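Phosphotriesterase homology protein (PDB 1BF6) is a zinc-dependent hydrolase of the phosphotriesterase family that cleaves phosphorylated glyceryl acetates and also acts on aromatic acetates and propionates. Local coordinates at residues Phe34-Glu38 and Leu249-Gly253; Gly120-Gly126 and Arg152-His157; Ala144-Asn148 and His174-Arg180. All blocks are in the same frame, centred on the assembly; numbering follows the deposited sequence.

Overall arrangement
Contact 2 is the core of the three: strands 122-126 and 154-157 of the barrel, close to the chain's centre, joined by main-chain bonds and ending in residues that hold two zinc ions. Contact 3 lies next to it, centres about 11 Å apart, and shares its beta-alpha-beta unit, since Ala-144 to Asn-148 belong to the helix linking those strands; small apolar groups, a histidine and waters replace metal chemistry there. Contact 1 sits across the chain's centre from contact 3, their centres about 36 Å apart. It is partly buried, joins helix 32-44 to a loop 211 residues later, and relies on a carboxylate, a lysine and a phenyl ring.

Contact 1. Residues Phe34-Glu38 and Leu249-Gly253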
ATOM      1  N   PHE A  34     -14.574  -3.358  15.209  1.00 12.23           N
ATOM      2  CA  PHE A  34     -14.163  -4.446  14.328  1.00 12.98           C
ATOM      3  C   PHE A  34     -12.721  -4.295  13.862  1.00 13.96           C
ATOM      4  O   PHE A  34     -11.978  -5.276  13.825  1.00 14.32           O
ATOM      5  CB  PHE A  34     -15.059  -4.520  13.096  1.00 13.17           C
ATOM      6  CG  PHE A  34     -16.481  -4.884  13.394  1.00 12.85           C
ATOM      7  CD1 PHE A  34     -16.844  -5.392  14.632  1.00 12.44           C
ATOM      8  CD2 PHE A  34     -17.456  -4.733  12.416  1.00 15.24           C
ATOM      9  CE1 PHE A  34     -18.155  -5.745  14.891  1.00 13.49           C
ATOM     10  CE2 PHE A  34     -18.775  -5.083  12.663  1.00 15.57           C
ATOM     11  CZ  PHE A  34     -19.121  -5.589  13.903  1.00 14.47           C
ATOM     12  N   ILE A  35     -12.335  -3.079  13.474  1.00 13.09           N
ATOM     13  CA  ILE A  35     -10.973  -2.840  13.001  1.00 11.67           C
ATOM     14  C   ILE A  35      -9.960  -3.056  14.123  1.00 10.24           C
ATOM     15  O   ILE A  35      -8.918  -3.660  13.892  1.00 11.70           O
ATOM     16  CB  ILE A  35     -10.823  -1.458  12.263  1.00 12.67           C
ATOM     17  CG1 ILE A  35     -10.910  -1.728  10.734  1.00 13.52           C
ATOM     18  CG2 ILE A  35      -9.473  -0.811  12.583  1.00 10.93           C
ATOM     19  CD1 ILE A  35     -10.551  -3.161  10.257  1.00 17.16           C
ATOM     20  N   CYS A  36     -10.287  -2.620  15.339  1.00  9.33           N
ATOM     21  CA  CYS A  36      -9.415  -2.837  16.494  1.00 11.50           C
ATOM     22  C   CYS A  36      -9.255  -4.343  16.768  1.00 12.90           C
ATOM     23  O   CYS A  36      -8.162  -4.808  17.083  1.00 12.69           O
ATOM     24  CB  CYS A  36      -9.979  -2.164  17.743  1.00 11.58           C
ATOM     25  SG  CYS A  36      -9.745  -0.379  17.807  1.00 14.53           S
ATOM     26  N   GLN A  37     -10.343  -5.105  16.647  1.00 13.12           N
ATOM     27  CA  GLN A  37     -10.287  -6.552  16.877  1.00 13.76           C
ATOM     28  C   GLN A  37      -9.381  -7.214  15.837  1.00 14.22           C
ATOM     29  O   GLN A  37      -8.592  -8.108  16.173  1.00 13.96           O
ATOM     30  CB  GLN A  37     -11.697  -7.163  16.839  1.00 15.00           C
ATOM     31  CG  GLN A  37     -12.559  -6.805  18.059  1.00 20.13           C
ATOM     32  CD  GLN A  37     -14.071  -6.859  17.785  1.00 24.72           C
ATOM     33  OE1 GLN A  37     -14.549  -7.597  16.910  1.00 25.95           O
ATOM     34  NE2 GLN A  37     -14.826  -6.061  18.533  1.00 26.27           N
ATOM     35  N   GLU A  38      -9.465  -6.747  14.590  1.00 11.00           N
ATOM     36  CA  GLU A  38      -8.638  -7.277  13.507  1.00  9.76           C
ATOM     37  C   GLU A  38      -7.157  -6.982  13.757  1.00 10.11           C
ATOM     38  O   GLU A  38      -6.294  -7.780  13.401  1.00 11.23           O
ATOM     39  CB  GLU A  38      -9.059  -6.671  12.170  1.00 10.87           C
ATOM     40  CG  GLU A  38     -10.488  -7.025  11.736  1.00 10.89           C
ATOM     41  CD  GLU A  38     -10.582  -8.302  10.907  1.00 12.42           C
ATOM     42  OE1 GLU A  38      -9.543  -8.915  10.575  1.00 11.28           O
ATOM     43  OE2 GLU A  38     -11.720  -8.683  10.556  1.00 14.81           O
ATOM     44  N   LEU A 249     -14.144  -7.606   6.427  1.00  9.23           N
ATOM     45  CA  LEU A 249     -13.946  -7.840   7.852  1.00 10.55           C
ATOM     46  C   LEU A 249     -14.596  -9.155   8.300  1.00 11.96           C
ATOM     47  O   LEU A 249     -15.651  -9.531   7.802  1.00 12.08           O
ATOM     48  CB  LEU A 249     -14.514  -6.673   8.657  1.00 10.31           C
ATOM     49  CG  LEU A 249     -13.992  -5.267   8.285  1.00 12.27           C
ATOM     50  CD1 LEU A 249     -14.567  -4.245   9.263  1.00  9.61           C
ATOM     51  CD2 LEU A 249     -12.469  -5.233   8.294  1.00  9.52           C
ATOM     52  N   LYS A 250     -13.939  -9.860   9.217  1.00 12.31           N
ATOM     53  CA  LYS A 250     -14.451 -11.142   9.712  1.00 12.68           C
ATOM     54  C   LYS A 250     -15.829 -11.021  10.373  1.00 11.76           C
ATOM     55  O   LYS A 250     -16.687 -11.875  10.160  1.00 13.43           O
ATOM     56  CB  LYS A 250     -13.435 -11.813  10.656  1.00 11.67           C
ATOM     57  CG  LYS A 250     -12.120 -12.189   9.954  1.00 11.47           C
ATOM     58  CD  LYS A 250     -11.285 -13.211  10.715  1.00 10.85           C
ATOM     59  CE  LYS A 250     -10.744 -12.673  12.019  1.00 12.88           C
ATOM     60  NZ  LYS A 250      -9.676 -11.658  11.801  1.00 14.53           N
ATOM     61  N   ALA A 251     -16.042  -9.958  11.148  1.00 11.33           N
ATOM     62  CA  ALA A 251     -17.321  -9.724  11.823  1.00 11.49           C
ATOM     63  C   ALA A 251     -18.493  -9.601  10.838  1.00 13.04           C
ATOM     64  O   ALA A 251     -19.647  -9.783  11.224  1.00 14.64           O
ATOM     65  CB  ALA A 251     -17.242  -8.478  12.700  1.00 10.57           C
ATOM     66  N   ASN A 252     -18.188  -9.272   9.582  1.00 11.63           N
ATOM     67  CA  ASN A 252     -19.196  -9.139   8.530  1.00 11.31           C
ATOM     68  C   ASN A 252     -19.191 -10.320   7.561  1.00  9.29           C
ATOM     69  O   ASN A 252     -19.687 -10.215   6.445  1.00  7.24           O
ATOM     70  CB  ASN A 252     -18.995  -7.829   7.761  1.00 10.70           C
ATOM     71  CG  ASN A 252     -19.227  -6.622   8.621  1.00 12.88           C
ATOM     72  OD1 ASN A 252     -20.155  -6.596   9.424  1.00 12.69           O
ATOM     73  ND2 ASN A 252     -18.368  -5.616   8.485  1.00 13.80           N
ATOM     74  N   GLY A 253     -18.617 -11.443   7.992  1.00 10.55           N
ATOM     75  CA  GLY A 253     -18.560 -12.631   7.152  1.00  8.57           C
ATOM     76  C   GLY A 253     -17.424 -12.652   6.154  1.00 10.53           C
ATOM     77  O   GLY A 253     -17.444 -13.432   5.206  1.00 10.29           O
TER
HETATM   78  O   HOH W   1     -13.961  -8.037  11.913  1.00 10.36           O
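Lys-250 wraps the carboxylate of Glu-38, and its side chain can be followed around it. CB and CG lie alongside OE2 of Glu-38, with CG 3.6 Å from that oxygen. Beyond them CD and CE form the bend, at the last two torsions, that carries NZ of Lys-250 round to OE1 of Glu-38 in a 3.0 Å salt bridge. The ammonium arrives from above the carboxylate, 58° out of its plane, and also pairs with Asp-41 and Asp-258. The backbone of the same lysine grips OE2: N of Lys-250 donates to OE2 of Glu-38 over 2.8 Å, nearly straight at 167°. Water 1 donates to this OE2 and accepts from N of Ala-251, linking the carboxylate to the next amide of the short 3-10 turn, while OE1 takes a further hydrogen bond from Tyr-257 N.

Apolar groups pack beside this polar core. The methyl of Ala-251 stands over the centre of the Phe-34 ring, its CB 3.4 Å from the ring centroid in a CH-pi contact, and CD1 of Leu-249 approaches the ring edge. The amide of Asn-252 comes to the ring obliquely, its ND2 bonded to Arg-246 O and Gln-31 OE1. On the inner side CD1 of Ile-35 presses on CD2 of Leu-249 at 3.4 Å, tighter than usual, and the Ile-35 side chain departs from a staggered position (chi1 -98°), which suggests strain.

Helix 32-44 and the loop before helix 259-270 are thus clasped together. With a salt bridge, two backbone amides and a water around it, the buried carboxylate of Glu-38 is well compensated and probably stays ionised.

Contact 2. Residues Gly120-Gly126 and Arg152-His157; sequences GIIAEIG and RPISTH. With ZN (zinc ion), chain D; ZN (zinc ion), chain C.
Glu-124 and His-157 extend from neighbouring parallel strands to one zinc ion. CG of Glu-124 sits between its backbone N and carbonyl carbon (chi1 60°), after a cis peptide bond, and the extended chain beyond carries the carboxylate between both metals. OE1 of Glu-124 binds the chain D zinc at 2.2 Å, and its OE2 the chain C zinc at 2.4 Å. The His-157 ring, turned 55° from that carboxylate, swings away from its backbone N (chi1 161°) and sets ND1 on the chain D zinc at 2.3 Å; Ser-159 OG bonds its NE2. His-185 completes the chain D site, and His-11, His-13 and Asp-242 the chain C site.

Ile-122, Ile-125, Ile-154 and Thr-156 share the helix-facing side, where Ile-125 CD1 presses on Ile-154 CG2 at 3.4 Å. Backbone bonds Ile-122 N to Pro-153 O and Ser-155 N to Ile-122 O precede a one-residue beta bulge; Ile-125 N to Ser-155 O and His-157 N to Ile-125 O follow it. Gly-126 faces His-157, whose CB would clash with a side chain there. At the far end Arg-152, bent at chi2 and chi3, grips Gly-120 O side-on with NE (2.9 Å) and NH2 (3.1 Å).

A carboxylate bridging two zinc ions at the strand ends of a TIM barrel is characteristic of binuclear metallo-dependent hydrolases such as the phosphotriesterase family, though phosphotriesterase itself bridges with a carboxylated lysine.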
ATOM      1  N   GLY A 120       3.996   9.258   6.900  1.00  9.27           N
ATOM      2  CA  GLY A 120       5.310   8.653   6.811  1.00  6.66           C
ATOM      3  C   GLY A 120       5.666   8.153   5.426  1.00  8.67           C
ATOM      4  O   GLY A 120       6.787   7.681   5.216  1.00 10.89           O
ATOM      5  N   ILE A 121       4.742   8.269   4.468  1.00  6.36           N
ATOM      6  CA  ILE A 121       4.968   7.803   3.101  1.00  6.95           C
ATOM      7  C   ILE A 121       4.049   8.585   2.149  1.00  5.93           C
ATOM      8  O   ILE A 121       3.018   9.103   2.580  1.00  8.06           O
ATOM      9  CB  ILE A 121       4.676   6.247   2.993  1.00  7.47           C
ATOM     10  CG1 ILE A 121       5.176   5.669   1.671  1.00  9.16           C
ATOM     11  CG2 ILE A 121       3.178   5.966   3.155  1.00  8.37           C
ATOM     12  CD1 ILE A 121       5.234   4.135   1.657  1.00 10.91           C
ATOM     13  N   ILE A 122       4.484   8.748   0.904  1.00  6.99           N
ATOM     14  CA  ILE A 122       3.707   9.444  -0.137  1.00  7.79           C
ATOM     15  C   ILE A 122       3.003   8.282  -0.806  1.00  6.42           C
ATOM     16  O   ILE A 122       3.611   7.505  -1.553  1.00  6.76           O
ATOM     17  CB  ILE A 122       4.618  10.165  -1.147  1.00  7.88           C
ATOM     18  CG1 ILE A 122       5.411  11.272  -0.441  1.00  8.59           C
ATOM     19  CG2 ILE A 122       3.790  10.684  -2.331  1.00  5.51           C
ATOM     20  CD1 ILE A 122       6.689  11.615  -1.141  1.00  6.91           C
ATOM     21  N   ALA A 123       1.696   8.201  -0.608  1.00  6.94           N
ATOM     22  CA  ALA A 123       1.001   7.010  -1.114  1.00  8.40           C
ATOM     23  C   ALA A 123      -0.522   7.185  -1.085  1.00  9.27           C
ATOM     24  O   ALA A 123      -0.931   8.110  -0.422  1.00  7.72           O
ATOM     25  CB  ALA A 123       1.284   5.882  -0.097  1.00  8.19           C
ATOM     26  N   GLU A 124      -1.440   6.285  -1.440  1.00  7.72           N
ATOM     27  CA  GLU A 124      -1.288   5.479  -2.570  1.00  7.79           C
ATOM     28  C   GLU A 124      -1.447   6.303  -3.853  1.00 10.45           C
ATOM     29  O   GLU A 124      -2.538   6.875  -3.972  1.00 10.06           O
ATOM     30  CB  GLU A 124      -1.995   4.109  -2.746  1.00  7.73           C
ATOM     31  CG  GLU A 124      -3.534   4.220  -2.703  1.00  7.70           C
ATOM     32  CD  GLU A 124      -4.072   2.750  -2.897  1.00  6.55           C
ATOM     33  OE1 GLU A 124      -3.636   2.463  -3.974  1.00  9.06           O
ATOM     34  OE2 GLU A 124      -4.735   2.614  -1.894  1.00  4.46           O
ATOM     35  N   ILE A 125      -0.372   6.557  -4.590  1.00 10.62           N
ATOM     36  CA  ILE A 125      -0.510   7.372  -5.781  1.00 10.69           C
ATOM     37  C   ILE A 125      -0.725   6.474  -6.975  1.00 10.56           C
ATOM     38  O   ILE A 125       0.111   5.633  -7.309  1.00 10.44           O
ATOM     39  CB  ILE A 125       0.653   8.401  -5.919  1.00 11.31           C
ATOM     40  CG1 ILE A 125       1.993   7.712  -6.106  1.00 13.44           C
ATOM     41  CG2 ILE A 125       0.733   9.266  -4.635  1.00 12.67           C
ATOM     42  CD1 ILE A 125       3.126   8.698  -6.421  1.00 15.11           C
ATOM     43  N   GLY A 126      -1.902   6.606  -7.578  1.00  9.34           N
ATOM     44  CA  GLY A 126      -2.225   5.742  -8.690  1.00  8.85           C
ATOM     45  C   GLY A 126      -2.405   6.284 -10.085  1.00 10.39           C
ATOM     46  O   GLY A 126      -2.422   7.495 -10.340  1.00  8.45           O
ATOM     47  N   ARG A 152      11.029  10.699   2.030  1.00  8.33           N
ATOM     48  CA  ARG A 152      10.035   9.659   2.341  1.00  8.82           C
ATOM     49  C   ARG A 152       9.723   8.866   1.071  1.00  8.24           C
ATOM     50  O   ARG A 152       9.616   9.433  -0.028  1.00  9.67           O
ATOM     51  CB  ARG A 152       8.764  10.241   2.968  1.00  8.31           C
ATOM     52  CG  ARG A 152       8.978  10.993   4.282  1.00 12.22           C
ATOM     53  CD  ARG A 152       9.884  10.251   5.260  1.00 17.00           C
ATOM     54  NE  ARG A 152       9.355   8.944   5.642  1.00 21.52           N
ATOM     55  CZ  ARG A 152      10.101   7.864   5.885  1.00 24.59           C
ATOM     56  NH1 ARG A 152      11.424   7.923   5.790  1.00 24.38           N
ATOM     57  NH2 ARG A 152       9.519   6.708   6.187  1.00 22.43           N
ATOM     58  N   PRO A 153       9.579   7.537   1.194  1.00  6.27           N
ATOM     59  CA  PRO A 153       9.300   6.705   0.022  1.00  6.17           C
ATOM     60  C   PRO A 153       7.932   6.912  -0.636  1.00  3.96           C
ATOM     61  O   PRO A 153       7.033   7.546  -0.075  1.00  6.80           O
ATOM     62  CB  PRO A 153       9.492   5.280   0.568  1.00  8.12           C
ATOM     63  CG  PRO A 153       9.032   5.388   1.940  1.00  6.17           C
ATOM     64  CD  PRO A 153       9.621   6.715   2.417  1.00  9.43           C
ATOM     65  N   ILE A 154       7.831   6.443  -1.867  1.00  5.25           N
ATOM     66  CA  ILE A 154       6.609   6.535  -2.665  1.00  5.67           C
ATOM     67  C   ILE A 154       6.025   5.128  -2.846  1.00  6.71           C
ATOM     68  O   ILE A 154       6.738   4.192  -3.203  1.00  7.72           O
ATOM     69  CB  ILE A 154       6.930   7.159  -4.048  1.00  7.92           C
ATOM     70  CG1 ILE A 154       7.359   8.620  -3.856  1.00  5.90           C
ATOM     71  CG2 ILE A 154       5.758   7.002  -5.024  1.00  4.27           C
ATOM     72  CD1 ILE A 154       7.972   9.242  -5.090  1.00  8.45           C
ATOM     73  N   SER A 155       4.724   4.998  -2.605  1.00  7.31           N
ATOM     74  CA  SER A 155       4.012   3.726  -2.739  1.00  7.60           C
ATOM     75  C   SER A 155       2.858   3.954  -3.716  1.00  6.40           C
ATOM     76  O   SER A 155       1.997   4.798  -3.475  1.00  7.92           O
ATOM     77  CB  SER A 155       3.496   3.279  -1.372  1.00  8.27           C
ATOM     78  OG  SER A 155       2.817   2.040  -1.474  1.00  7.94           O
ATOM     79  N   THR A 156       2.829   3.183  -4.796  1.00  6.40           N
ATOM     80  CA  THR A 156       1.822   3.380  -5.837  1.00  8.34           C
ATOM     81  C   THR A 156       0.633   2.411  -5.932  1.00  9.51           C
ATOM     82  O   THR A 156       0.593   1.385  -5.258  1.00  8.72           O
ATOM     83  CB  THR A 156       2.499   3.408  -7.227  1.00  6.88           C
ATOM     84  OG1 THR A 156       2.709   2.067  -7.682  1.00  6.05           O
ATOM     85  CG2 THR A 156       3.861   4.149  -7.176  1.00  8.22           C
ATOM     86  N   HIS A 157      -0.312   2.769  -6.806  1.00  9.55           N
ATOM     87  CA  HIS A 157      -1.501   1.966  -7.125  1.00 10.70           C
ATOM     88  C   HIS A 157      -1.475   1.735  -8.630  1.00 10.89           C
ATOM     89  O   HIS A 157      -1.452   2.702  -9.402  1.00 11.93           O
ATOM     90  CB  HIS A 157      -2.815   2.717  -6.786  1.00 10.86           C
ATOM     91  CG  HIS A 157      -4.046   2.185  -7.487  1.00 10.65           C
ATOM     92  ND1 HIS A 157      -5.048   1.536  -6.800  1.00 12.80           N
ATOM     93  CD2 HIS A 157      -4.424   2.321  -8.784  1.00 12.31           C
ATOM     94  CE1 HIS A 157      -6.002   1.295  -7.679  1.00  8.60           C
ATOM     95  NE2 HIS A 157      -5.675   1.750  -8.894  1.00 13.40           N
TER
HETATM   96 ZN    ZN D 293      -4.824   0.751  -4.678  1.00 15.00          ZN
HETATM   97 ZN    ZN C   1      -5.476   0.407  -1.411  1.00 12.00          ZN

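Contact 3. Residues Ala144-Asn148 and His174-Arg180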
ATOM      1  N   ALA A 144       7.279  13.090  -6.774  1.00  7.48           N
ATOM      2  CA  ALA A 144       8.717  13.093  -7.001  1.00  8.43           C
ATOM      3  C   ALA A 144       9.309  14.298  -6.266  1.00  9.83           C
ATOM      4  O   ALA A 144      10.230  14.145  -5.469  1.00 11.22           O
ATOM      5  CB  ALA A 144       9.005  13.163  -8.479  1.00  6.74           C
ATOM      6  N   LEU A 145       8.726  15.483  -6.468  1.00  9.86           N
ATOM      7  CA  LEU A 145       9.209  16.698  -5.803  1.00  9.15           C
ATOM      8  C   LEU A 145       9.180  16.580  -4.286  1.00  9.14           C
ATOM      9  O   LEU A 145      10.139  16.971  -3.612  1.00  7.09           O
ATOM     10  CB  LEU A 145       8.391  17.920  -6.234  1.00 10.63           C
ATOM     11  CG  LEU A 145       8.446  18.219  -7.734  1.00 13.23           C
ATOM     12  CD1 LEU A 145       7.625  19.479  -8.055  1.00 13.20           C
ATOM     13  CD2 LEU A 145       9.909  18.377  -8.177  1.00 12.55           C
ATOM     14  N   ALA A 146       8.085  16.048  -3.739  1.00  7.88           N
ATOM     15  CA  ALA A 146       7.964  15.895  -2.286  1.00  8.53           C
ATOM     16  C   ALA A 146       8.988  14.885  -1.743  1.00  7.83           C
ATOM     17  O   ALA A 146       9.526  15.062  -0.651  1.00  7.56           O
ATOM     18  CB  ALA A 146       6.549  15.467  -1.905  1.00  7.87           C
ATOM     19  N   HIS A 147       9.261  13.842  -2.524  1.00 10.72           N
ATOM     20  CA  HIS A 147      10.215  12.817  -2.122  1.00  9.85           C
ATOM     21  C   HIS A 147      11.634  13.374  -2.177  1.00 12.30           C
ATOM     22  O   HIS A 147      12.458  13.064  -1.321  1.00  9.28           O
ATOM     23  CB  HIS A 147      10.116  11.596  -3.037  1.00 11.18           C
ATOM     24  CG  HIS A 147      11.336  10.728  -3.005  1.00 10.59           C
ATOM     25  ND1 HIS A 147      11.666   9.951  -1.915  1.00  9.91           N
ATOM     26  CD2 HIS A 147      12.349  10.583  -3.892  1.00  9.14           C
ATOM     27  CE1 HIS A 147      12.832   9.370  -2.129  1.00 10.94           C
ATOM     28  NE2 HIS A 147      13.267   9.737  -3.320  1.00 10.99           N
ATOM     29  N   ASN A 148      11.925  14.157  -3.214  1.00 11.83           N
ATOM     30  CA  ASN A 148      13.255  14.744  -3.366  1.00 13.52           C
ATOM     31  C   ASN A 148      13.564  15.725  -2.235  1.00 12.60           C
ATOM     32  O   ASN A 148      14.723  15.975  -1.918  1.00 15.83           O
ATOM     33  CB  ASN A 148      13.406  15.410  -4.748  1.00 13.88           C
ATOM     34  CG  ASN A 148      13.413  14.393  -5.898  1.00 14.39           C
ATOM     35  OD1 ASN A 148      13.674  13.209  -5.696  1.00 17.41           O
ATOM     36  ND2 ASN A 148      13.104  14.854  -7.099  1.00 13.78           N
ATOM     37  N   HIS A 174      12.193  12.206 -13.067  1.00 10.77           N
ATOM     38  CA  HIS A 174      12.120  13.336 -12.159  1.00  9.64           C
ATOM     39  C   HIS A 174      13.052  13.237 -10.949  1.00  9.15           C
ATOM     40  O   HIS A 174      12.818  13.842  -9.903  1.00 10.57           O
ATOM     41  CB  HIS A 174      10.668  13.634 -11.776  1.00 10.14           C
ATOM     42  CG  HIS A 174       9.886  14.266 -12.885  1.00 11.03           C
ATOM     43  ND1 HIS A 174       9.371  13.540 -13.938  1.00 12.12           N
ATOM     44  CD2 HIS A 174       9.616  15.565 -13.158  1.00 10.40           C
ATOM     45  CE1 HIS A 174       8.825  14.362 -14.815  1.00 11.23           C
ATOM     46  NE2 HIS A 174       8.961  15.597 -14.364  1.00 11.33           N
ATOM     47  N   GLY A 175      14.127  12.467 -11.112  1.00 11.75           N
ATOM     48  CA  GLY A 175      15.133  12.338 -10.068  1.00 11.53           C
ATOM     49  C   GLY A 175      14.937  11.404  -8.894  1.00 13.43           C
ATOM     50  O   GLY A 175      15.733  11.442  -7.945  1.00 13.37           O
ATOM     51  N   VAL A 176      13.904  10.562  -8.937  1.00 11.49           N
ATOM     52  CA  VAL A 176      13.655   9.634  -7.836  1.00 11.28           C
ATOM     53  C   VAL A 176      14.497   8.359  -7.947  1.00  8.87           C
ATOM     54  O   VAL A 176      14.595   7.775  -9.026  1.00  9.94           O
ATOM     55  CB  VAL A 176      12.146   9.257  -7.752  1.00 11.15           C
ATOM     56  CG1 VAL A 176      11.901   8.263  -6.620  1.00 12.27           C
ATOM     57  CG2 VAL A 176      11.302  10.515  -7.553  1.00 10.88           C
ATOM     58  N   ASP A 177      15.155   7.992  -6.844  1.00  9.96           N
ATOM     59  CA  ASP A 177      15.960   6.765  -6.751  1.00 11.12           C
ATOM     60  C   ASP A 177      14.883   5.674  -6.654  1.00  9.39           C
ATOM     61  O   ASP A 177      14.162   5.622  -5.652  1.00  8.89           O
ATOM     62  CB  ASP A 177      16.782   6.794  -5.457  1.00 14.77           C
ATOM     63  CG  ASP A 177      17.701   5.580  -5.296  1.00 18.94           C
ATOM     64  OD1 ASP A 177      17.349   4.469  -5.742  1.00 16.90           O
ATOM     65  OD2 ASP A 177      18.787   5.737  -4.695  1.00 19.60           O
ATOM     66  N   LEU A 178      14.769   4.832  -7.685  1.00  8.75           N
ATOM     67  CA  LEU A 178      13.727   3.801  -7.722  1.00  7.82           C
ATOM     68  C   LEU A 178      13.692   2.804  -6.567  1.00 11.27           C
ATOM     69  O   LEU A 178      12.662   2.147  -6.347  1.00 10.75           O
ATOM     70  CB  LEU A 178      13.682   3.094  -9.082  1.00  8.92           C
ATOM     71  CG  LEU A 178      13.397   3.985 -10.303  1.00  8.48           C
ATOM     72  CD1 LEU A 178      13.286   3.150 -11.564  1.00  9.66           C
ATOM     73  CD2 LEU A 178      12.133   4.801 -10.090  1.00  8.15           C
ATOM     74  N   SER A 179      14.783   2.720  -5.804  1.00  9.59           N
ATOM     75  CA  SER A 179      14.830   1.820  -4.654  1.00 10.48           C
ATOM     76  C   SER A 179      13.961   2.394  -3.534  1.00 10.32           C
ATOM     77  O   SER A 179      13.716   1.741  -2.519  1.00 10.18           O
ATOM     78  CB  SER A 179      16.272   1.624  -4.166  1.00 11.50           C
ATOM     79  OG  SER A 179      16.763   2.780  -3.506  1.00 12.94           O
ATOM     80  N   ARG A 180      13.501   3.631  -3.726  1.00  9.66           N
ATOM     81  CA  ARG A 180      12.652   4.299  -2.745  1.00  8.35           C
ATOM     82  C   ARG A 180      11.176   4.294  -3.193  1.00  6.99           C
ATOM     83  O   ARG A 180      10.331   4.968  -2.603  1.00  7.72           O
ATOM     84  CB  ARG A 180      13.160   5.722  -2.495  1.00 10.18           C
ATOM     85  CG  ARG A 180      14.635   5.783  -2.051  1.00  9.66           C
ATOM     86  CD  ARG A 180      14.868   5.025  -0.730  1.00  8.45           C
ATOM     87  NE  ARG A 180      14.180   5.656   0.396  1.00 12.90           N
ATOM     88  CZ  ARG A 180      13.426   5.016   1.291  1.00 15.94           C
ATOM     89  NH1 ARG A 180      13.250   3.699   1.219  1.00 16.42           N
ATOM     90  NH2 ARG A 180      12.792   5.708   2.230  1.00 18.66           N
TER
HETATM   91  O   HOH W   2      15.768   9.531  -4.488  1.00 11.85           O
HETATM   92  O   HOH W   3      16.093  12.232  -5.195  1.00 28.32           O
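Ala-144, His-147 and Asn-148 turn one side of helix 134-150 to the loop that follows helix 164-173. The tight part is apolar and lies deeper. The methyl of Ala-144 touches two partners, with its CB 3.6 Å from CG2 of Val-176 and 3.7 Å from CB of His-174. Next to it Val-176 and Arg-180 meet neighbouring parts of the His-147 ring, both obliquely: CD2 of His-147 touches CG1 of Val-176 at 3.6 Å, and CE1 of His-147 touches CB of Arg-180 at 3.7 Å. Pointing CG away from the backbone N (chi1 160°) carries the ring there, and its rotation is fixed from two ends, ND1 bonding Arg-152 O and NE2 meeting water 2 in the ring plane. Water 2 in turn accepts from N of Asp-177. The Arg-180 guanidinium leads on to Phe-289, making a hydrogen bond to its O and a cation-pi contact.

The outer side is looser and watered. ND2 of Asn-148 donates to O of His-174 over 3.0 Å (152°), with the oxygen lying in the amide plane. Its other branch works through solvent: water 3 donates to OD1 of Asn-148 at 2.7 Å and to O of Gly-175 at 2.9 Å. A leucine here has no amide to offer, so the carbonyl of His-174 would be left without this donor and water 3 without OD1, and the loop would probably be held less firmly to the helix.

Gly-175, with positive phi, is the C-prime residue of the Schellman motif ending helix 164-173, and Asp-177 OD1 forms an Asx turn with Ser-179 N. His-147, Asn-148, Gly-175, Asp-177 and Arg-180 bind beta-D-glucose together with Asp-279 and Arg-283, so this helix-to-loop seam of the TIM barrel forms a sugar site away from the zinc ions.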